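Local coordinates for protein pectate lyase II (Xanthomonas campestris pv. campestris, PDB 2QY1) that probably cleaves pectate by lyase chemistry, as other members of polysaccharide lyase family 1 do, and is a secreted enzyme of carbohydrate metabolism, at residues 25-28 / 29-32; 144-147 / 148-152; 313-316 / 317-321. The protein carries 2 engineered substitutions. One frame throughout, in Å; residues are numbered along the deposited sequence.

Interaction 1 of 3, residues 25-28 / 29-32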
loop_
_atom_site.group_PDB
_atom_site.type_symbol
_atom_site.label_atom_id
_atom_site.label_comp_id
_atom_site.label_asym_id
_atom_site.label_seq_id
_atom_site.Cartn_x
_atom_site.Cartn_y
_atom_site.Cartn_z
ATOM N N ALA A 25 -6.318 14.539 -18.401
ATOM C CA ALA A 25 -5.301 15.589 -18.361
ATOM C C ALA A 25 -4.011 15.095 -17.705
ATOM O O ALA A 25 -2.916 15.436 -18.153
ATOM C CB ALA A 25 -5.831 16.825 -17.645
ATOM N N MET A 26 -4.144 14.288 -16.653
ATOM C CA MET A 26 -2.982 13.724 -15.969
ATOM C C MET A 26 -2.209 12.801 -16.907
ATOM O O MET A 26 -0.986 12.905 -17.015
ATOM C CB MET A 26 -3.392 12.979 -14.693
ATOM C CG MET A 26 -2.207 12.486 -13.855
ATOM S SD MET A 26 -2.688 11.643 -12.337
ATOM C CE MET A 26 -3.298 13.012 -11.359
ATOM N N GLN A 27 -2.931 11.912 -17.590
ATOM C CA GLN A 27 -2.316 10.978 -18.533
ATOM C C GLN A 27 -1.623 11.715 -19.675
ATOM O O GLN A 27 -0.490 11.385 -20.029
ATOM C CB GLN A 27 -3.348 9.986 -19.083
ATOM C CG GLN A 27 -2.728 8.835 -19.878
ATOM C CD GLN A 27 -1.796 7.978 -19.038
ATOM O OE1 GLN A 27 -2.229 7.305 -18.104
ATOM N NE2 GLN A 27 -0.511 7.995 -19.369
ATOM N N SER A 28 -2.302 12.713 -20.239
ATOM C CA SER A 28 -1.734 13.518 -21.324
ATOM C C SER A 28 -0.406 14.162 -20.925
ATOM O O SER A 28 0.545 14.164 -21.710
ATOM C CB SER A 28 -2.728 14.587 -21.788
ATOM O OG SER A 28 -2.155 15.391 -22.805
ATOM N N ALA A 29 -0.346 14.695 -19.706
ATOM C CA ALA A 29 0.866 15.338 -19.195
ATOM C C ALA A 29 2.006 14.336 -18.995
ATOM O O ALA A 29 3.168 14.653 -19.249
ATOM C CB ALA A 29 0.571 16.091 -17.904
ATOM N N ILE A 30 1.663 13.131 -18.550
ATOM C CA ILE A 30 2.627 12.034 -18.445
ATOM C C ILE A 30 3.114 11.591 -19.830
ATOM O O ILE A 30 4.310 11.384 -20.027
ATOM C CB ILE A 30 2.040 10.837 -17.652
ATOM C CG1 ILE A 30 1.851 11.228 -16.186
ATOM C CG2 ILE A 30 2.951 9.607 -17.734
ATOM C CD1 ILE A 30 0.858 10.373 -15.453
ATOM N N ASP A 31 2.183 11.466 -20.782
ATOM C CA ASP A 31 2.503 11.044 -22.150
ATOM C C ASP A 31 3.450 12.022 -22.854
ATOM O O ASP A 31 4.336 11.605 -23.606
ATOM C CB ASP A 31 1.228 10.883 -22.994
ATOM C CG ASP A 31 0.320 9.748 -22.517
ATOM O OD1 ASP A 31 0.738 8.911 -21.681
ATOM O OD2 ASP A 31 -0.834 9.696 -22.992
ATOM N N SER A 32 3.253 13.317 -22.604
ATOM C CA SER A 32 4.048 14.380 -23.227
ATOM C C SER A 32 5.440 14.518 -22.609
ATOM O O SER A 32 6.372 14.990 -23.257
ATOM C CB SER A 32 3.309 15.718 -23.127
ATOM O OG SER A 32 2.065 15.665 -23.804
HETATM O O HOH W 1 0.024 17.050 -22.711
HETATM O O HOH W 2 0.217 13.947 -24.523
#

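Interaction 2 of 3, residues 144-147 / 148-152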
loop_
_atom_site.group_PDB
_atom_site.type_symbol
_atom_site.label_atom_id
_atom_site.label_comp_id
_atom_site.label_asym_id
_atom_site.label_seq_id
_atom_site.Cartn_x
_atom_site.Cartn_y
_atom_site.Cartn_z
ATOM N N SER A 144 -23.028 -9.529 -6.109
ATOM C CA SER A 144 -23.577 -10.660 -6.842
ATOM C C SER A 144 -22.861 -10.838 -8.178
ATOM O O SER A 144 -22.742 -9.890 -8.957
ATOM C CB SER A 144 -25.077 -10.466 -7.074
ATOM O OG SER A 144 -25.630 -11.548 -7.803
ATOM N N GLY A 145 -22.371 -12.054 -8.415
ATOM C CA GLY A 145 -21.718 -12.411 -9.675
ATOM C C GLY A 145 -20.277 -11.960 -9.849
ATOM O O GLY A 145 -19.635 -12.322 -10.837
ATOM N N ALA A 146 -19.759 -11.184 -8.896
ATOM C CA ALA A 146 -18.426 -10.578 -9.019
ATOM C C ALA A 146 -17.282 -11.540 -8.696
ATOM O O ALA A 146 -16.109 -11.199 -8.875
ATOM C CB ALA A 146 -18.321 -9.326 -8.147
ATOM N N GLY A 147 -17.626 -12.740 -8.234
ATOM C CA GLY A 147 -16.637 -13.678 -7.721
ATOM C C GLY A 147 -16.026 -13.111 -6.455
ATOM O O GLY A 147 -16.739 -12.610 -5.581
ATOM N N ASP A 148 -14.702 -13.165 -6.369
ATOM C CA ASP A 148 -13.981 -12.656 -5.207
ATOM C C ASP A 148 -13.574 -11.189 -5.400
ATOM O O ASP A 148 -12.925 -10.595 -4.536
ATOM C CB ASP A 148 -12.737 -13.521 -4.945
ATOM C CG ASP A 148 -13.046 -15.019 -4.934
ATOM O OD1 ASP A 148 -14.184 -15.407 -4.578
ATOM O OD2 ASP A 148 -12.145 -15.817 -5.279
ATOM N N ALA A 149 -13.990 -10.605 -6.522
ATOM C CA ALA A 149 -13.400 -9.363 -7.006
ATOM C C ALA A 149 -14.400 -8.234 -7.276
ATOM O O ALA A 149 -14.550 -7.797 -8.420
ATOM C CB ALA A 149 -12.575 -9.650 -8.262
ATOM N N SER A 150 -15.070 -7.755 -6.228
ATOM C CA SER A 150 -15.924 -6.571 -6.352
ATOM C C SER A 150 -15.052 -5.327 -6.507
ATOM O O SER A 150 -15.444 -4.354 -7.160
ATOM C CB SER A 150 -16.859 -6.431 -5.145
ATOM O OG SER A 150 -17.745 -7.534 -5.064
ATOM N N PHE A 151 -13.877 -5.374 -5.882
ATOM C CA PHE A 151 -12.821 -4.377 -6.043
ATOM C C PHE A 151 -11.472 -5.102 -6.049
ATOM O O PHE A 151 -11.436 -6.327 -5.923
ATOM C CB PHE A 151 -12.903 -3.321 -4.932
ATOM C CG PHE A 151 -14.187 -2.534 -4.953
ATOM C CD1 PHE A 151 -14.302 -1.388 -5.739
ATOM C CD2 PHE A 151 -15.292 -2.963 -4.219
ATOM C CE1 PHE A 151 -15.498 -0.667 -5.775
ATOM C CE2 PHE A 151 -16.491 -2.254 -4.253
ATOM C CZ PHE A 151 -16.593 -1.102 -5.032
ATOM N N ASP A 152 -10.375 -4.365 -6.223
ATOM C CA ASP A 152 -9.039 -4.981 -6.269
ATOM C C ASP A 152 -8.118 -4.421 -5.180
ATOM O O ASP A 152 -8.582 -4.070 -4.100
ATOM C CB ASP A 152 -8.422 -4.847 -7.670
ATOM C CG ASP A 152 -7.004 -5.419 -7.760
ATOM O OD1 ASP A 152 -6.063 -4.627 -7.964
ATOM O OD2 ASP A 152 -6.823 -6.651 -7.625
HETATM O O HOH W 3 -16.526 -9.856 -4.315
#

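Interaction 3 of 3, residues 313-316 / 317-321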
loop_
_atom_site.group_PDB
_atom_site.type_symbol
_atom_site.label_atom_id
_atom_site.label_comp_id
_atom_site.label_asym_id
_atom_site.label_seq_id
_atom_site.Cartn_x
_atom_site.Cartn_y
_atom_site.Cartn_z
ATOM N N GLN A 313 1.315 5.375 21.756
ATOM C CA GLN A 313 0.903 6.664 21.201
ATOM C C GLN A 313 0.565 6.588 19.708
ATOM O O GLN A 313 0.046 7.552 19.140
ATOM C CB GLN A 313 1.989 7.717 21.444
ATOM C CG GLN A 313 2.245 8.021 22.925
ATOM C CD GLN A 313 3.441 8.934 23.151
ATOM O OE1 GLN A 313 4.108 8.852 24.185
ATOM N NE2 GLN A 313 3.715 9.808 22.191
ATOM N N VAL A 314 0.847 5.440 19.091
ATOM C CA VAL A 314 0.657 5.241 17.645
ATOM C C VAL A 314 -0.795 5.428 17.183
ATOM O O VAL A 314 -1.037 6.077 16.166
ATOM C CB VAL A 314 1.237 3.871 17.170
ATOM C CG1 VAL A 314 0.694 3.465 15.798
ATOM C CG2 VAL A 314 2.756 3.924 17.143
ATOM N N LYS A 315 -1.752 4.878 17.928
ATOM C CA LYS A 315 -3.170 5.042 17.595
ATOM C C LYS A 315 -3.535 6.516 17.408
ATOM O O LYS A 315 -4.053 6.898 16.360
ATOM C CB LYS A 315 -4.075 4.394 18.651
ATOM C CG LYS A 315 -5.568 4.643 18.433
ATOM C CD LYS A 315 -6.429 3.812 19.376
ATOM C CE LYS A 315 -7.909 4.156 19.225
ATOM N NZ LYS A 315 -8.791 3.256 20.031
ATOM N N ALA A 316 -3.246 7.334 18.421
ATOM C CA ALA A 316 -3.547 8.768 18.385
ATOM C C ALA A 316 -2.761 9.499 17.299
ATOM O O ALA A 316 -3.326 10.302 16.551
ATOM C CB ALA A 316 -3.297 9.401 19.753
ATOM N N LYS A 317 -1.462 9.209 17.212
ATOM C CA LYS A 317 -0.582 9.829 16.221
ATOM C C LYS A 317 -1.048 9.548 14.792
ATOM O O LYS A 317 -1.151 10.470 13.981
ATOM C CB LYS A 317 0.876 9.384 16.441
ATOM C CG LYS A 317 1.848 9.599 15.266
ATOM C CD LYS A 317 2.019 11.065 14.847
ATOM C CE LYS A 317 2.941 11.843 15.768
ATOM N NZ LYS A 317 3.031 13.266 15.328
ATOM N N VAL A 318 -1.341 8.283 14.500
ATOM C CA VAL A 318 -1.771 7.875 13.162
ATOM C C VAL A 318 -3.150 8.439 12.805
ATOM O O VAL A 318 -3.338 8.953 11.708
ATOM C CB VAL A 318 -1.700 6.335 12.986
ATOM C CG1 VAL A 318 -2.406 5.887 11.724
ATOM C CG2 VAL A 318 -0.245 5.875 12.958
ATOM N N ILE A 319 -4.101 8.375 13.735
ATOM C CA ILE A 319 -5.411 8.995 13.517
ATOM C C ILE A 319 -5.258 10.479 13.156
ATOM O O ILE A 319 -5.953 10.984 12.273
ATOM C CB ILE A 319 -6.369 8.795 14.726
ATOM C CG1 ILE A 319 -6.889 7.352 14.752
ATOM C CG2 ILE A 319 -7.546 9.779 14.667
ATOM C CD1 ILE A 319 -7.513 6.924 16.082
ATOM N N ALA A 320 -4.315 11.153 13.810
ATOM C CA ALA A 320 -4.094 12.587 13.612
ATOM C C ALA A 320 -3.374 12.947 12.304
ATOM O O ALA A 320 -3.549 14.054 11.787
ATOM C CB ALA A 320 -3.341 13.171 14.802
ATOM N N THR A 321 -2.576 12.022 11.776
ATOM C CA THR A 321 -1.647 12.346 10.686
ATOM C C THR A 321 -1.855 11.569 9.382
ATOM O O THR A 321 -1.433 12.033 8.322
ATOM C CB THR A 321 -0.173 12.162 11.117
ATOM O OG1 THR A 321 0.054 10.796 11.493
ATOM C CG2 THR A 321 0.183 13.088 12.282
#

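Interaction 1 of 3, residues 25-28 / 29-32
The amide of Q27 and the carboxylate of D31 are turned 31° against each other, and NE2 of Q27 donates to OD1 of D31 over 2.8 Å. OD1 lies at the edge of the amide, only 11° out of its plane, whereas NE2 comes from above the carboxylate face, 35° out of that plane. Both residues lie on helix 23-32, one turn apart (i to i+4), the helix that connects strand 18-20 to strand 39-43 near the start of the parallel beta-helix. A bend at chi2 carries the amide of Q27 to within bonding distance of D31. The oxygen end of the same amide is held too: OE1 accepts from the backbone N of Q67 in strand 65-69, so bonds at both ends fix the rotation of the group.

M26 and I30 form the buried face. They lie side by side, with CG of M26 4.1 Å from CD1 of I30, and both pack on L41 of strand 39-43 and V66 of strand 65-69. On the exposed side two waters join S28 to S32. One lies 2.7 Å from OG of S28 and donates a hydrogen bond to OG of S32; the other donates one to O of S28 over 2.8 Å and is 2.6 Å from OG of S32. That same carbonyl O of S28 accepts the backbone N of S32 at 3.0 Å.

Interaction 2 of 3, residues 144-147 / 148-152
A146 directs its CB toward the chain that returns after the bend, where it rests 3.6 Å from OG of S150; A146 also touches W59. The hydroxyl oxygen of S150 stands beside the backbone N of its own residue (chi1 -63°), and this rotation sets it against the methyl group. OG also receives the backbone N of C143, the cysteine disulfide-bonded to C56, and it is hydrogen-bonded to a water 2.7 Å away. The water in turn donates to O of G147 over 3.0 Å, so it links the hydroxyl to the bend. Between A146 and A149 the chain makes a type II' beta turn, set in the long loop that leaves strand 129-137 and leads to strand 155-158 of the parallel beta-helix. G147, with a positive phi, occupies its first corner and D148 the second. The turn is closed by N of A149 donating to O of A146 at 3.2 Å; the donor N sits above the carbonyl plane, 51° out of it. CB of A149 passes 3.9 Å from the same oxygen. The carboxylate of D148 leans back over the peptide before it, with OD1 3.5 Å from C of G147.

Interaction 3 of 3, residues 313-316 / 317-321
V314 overlaps V318 one helical turn further on: CG1 of the first meets CG2 of the second at 3.8 Å, the two isopropyl groups lying next to each other on one flank of the helix. In V318 this methyl stands beside the backbone N, anti to the carbonyl carbon, which also brings it within 3.3 Å of O of V314. That carbonyl is at the same time the acceptor for N of V318, over 2.8 Å. The pair makes the buried face of the helix, V314 against N220 and V318 against Y222, both in strand 215-226.

Helix 314-321 lies across the outside of the parallel beta-helix, where its side chains reach strands 193-202, 215-226 and 245-255, which belong to successive coils. A second i to i+4 pair is K315 with I319. CG of K315 packs 3.8 Å from CD1 of I319, and both residues also touch Y222. Beyond CG the lysine is fully extended, and its NZ forms a salt bridge with E247 in strand 245-255. K317 takes another course: bends at chi2 (61°) and chi3 (78°) fold its chain around, and NZ donates to the backbone O of E330, the last residue of the chain.

At the far end T321 turns its hydroxyl back along the helix. OG1 donates to O of K317 over 2.8 Å, arriving 40° above the carbonyl plane, while N of T321 bonds to O of V318 at 3.2 Å.

How the interactions relate
Interactions 1 and 3 are partly buried helical contacts on different parts of the beta-helix, their centres about 36 Å apart. Each sets an apolar i to i+4 pair against strands and keeps polar groups at the flanks, but the chemistry diverges: a neutral amide donates to a carboxylate within 25-32, whereas in 313-321 K315 forms a salt bridge and K317 a hydrogen bond to a backbone oxygen, both beyond the helix. Interaction 2 is a surface contact in a loop, its centre about 30 Å from that of interaction 1, and it relies on a backbone turn and a water instead of apolar pairs. Water bridges also occur in interaction 1. The three do not touch.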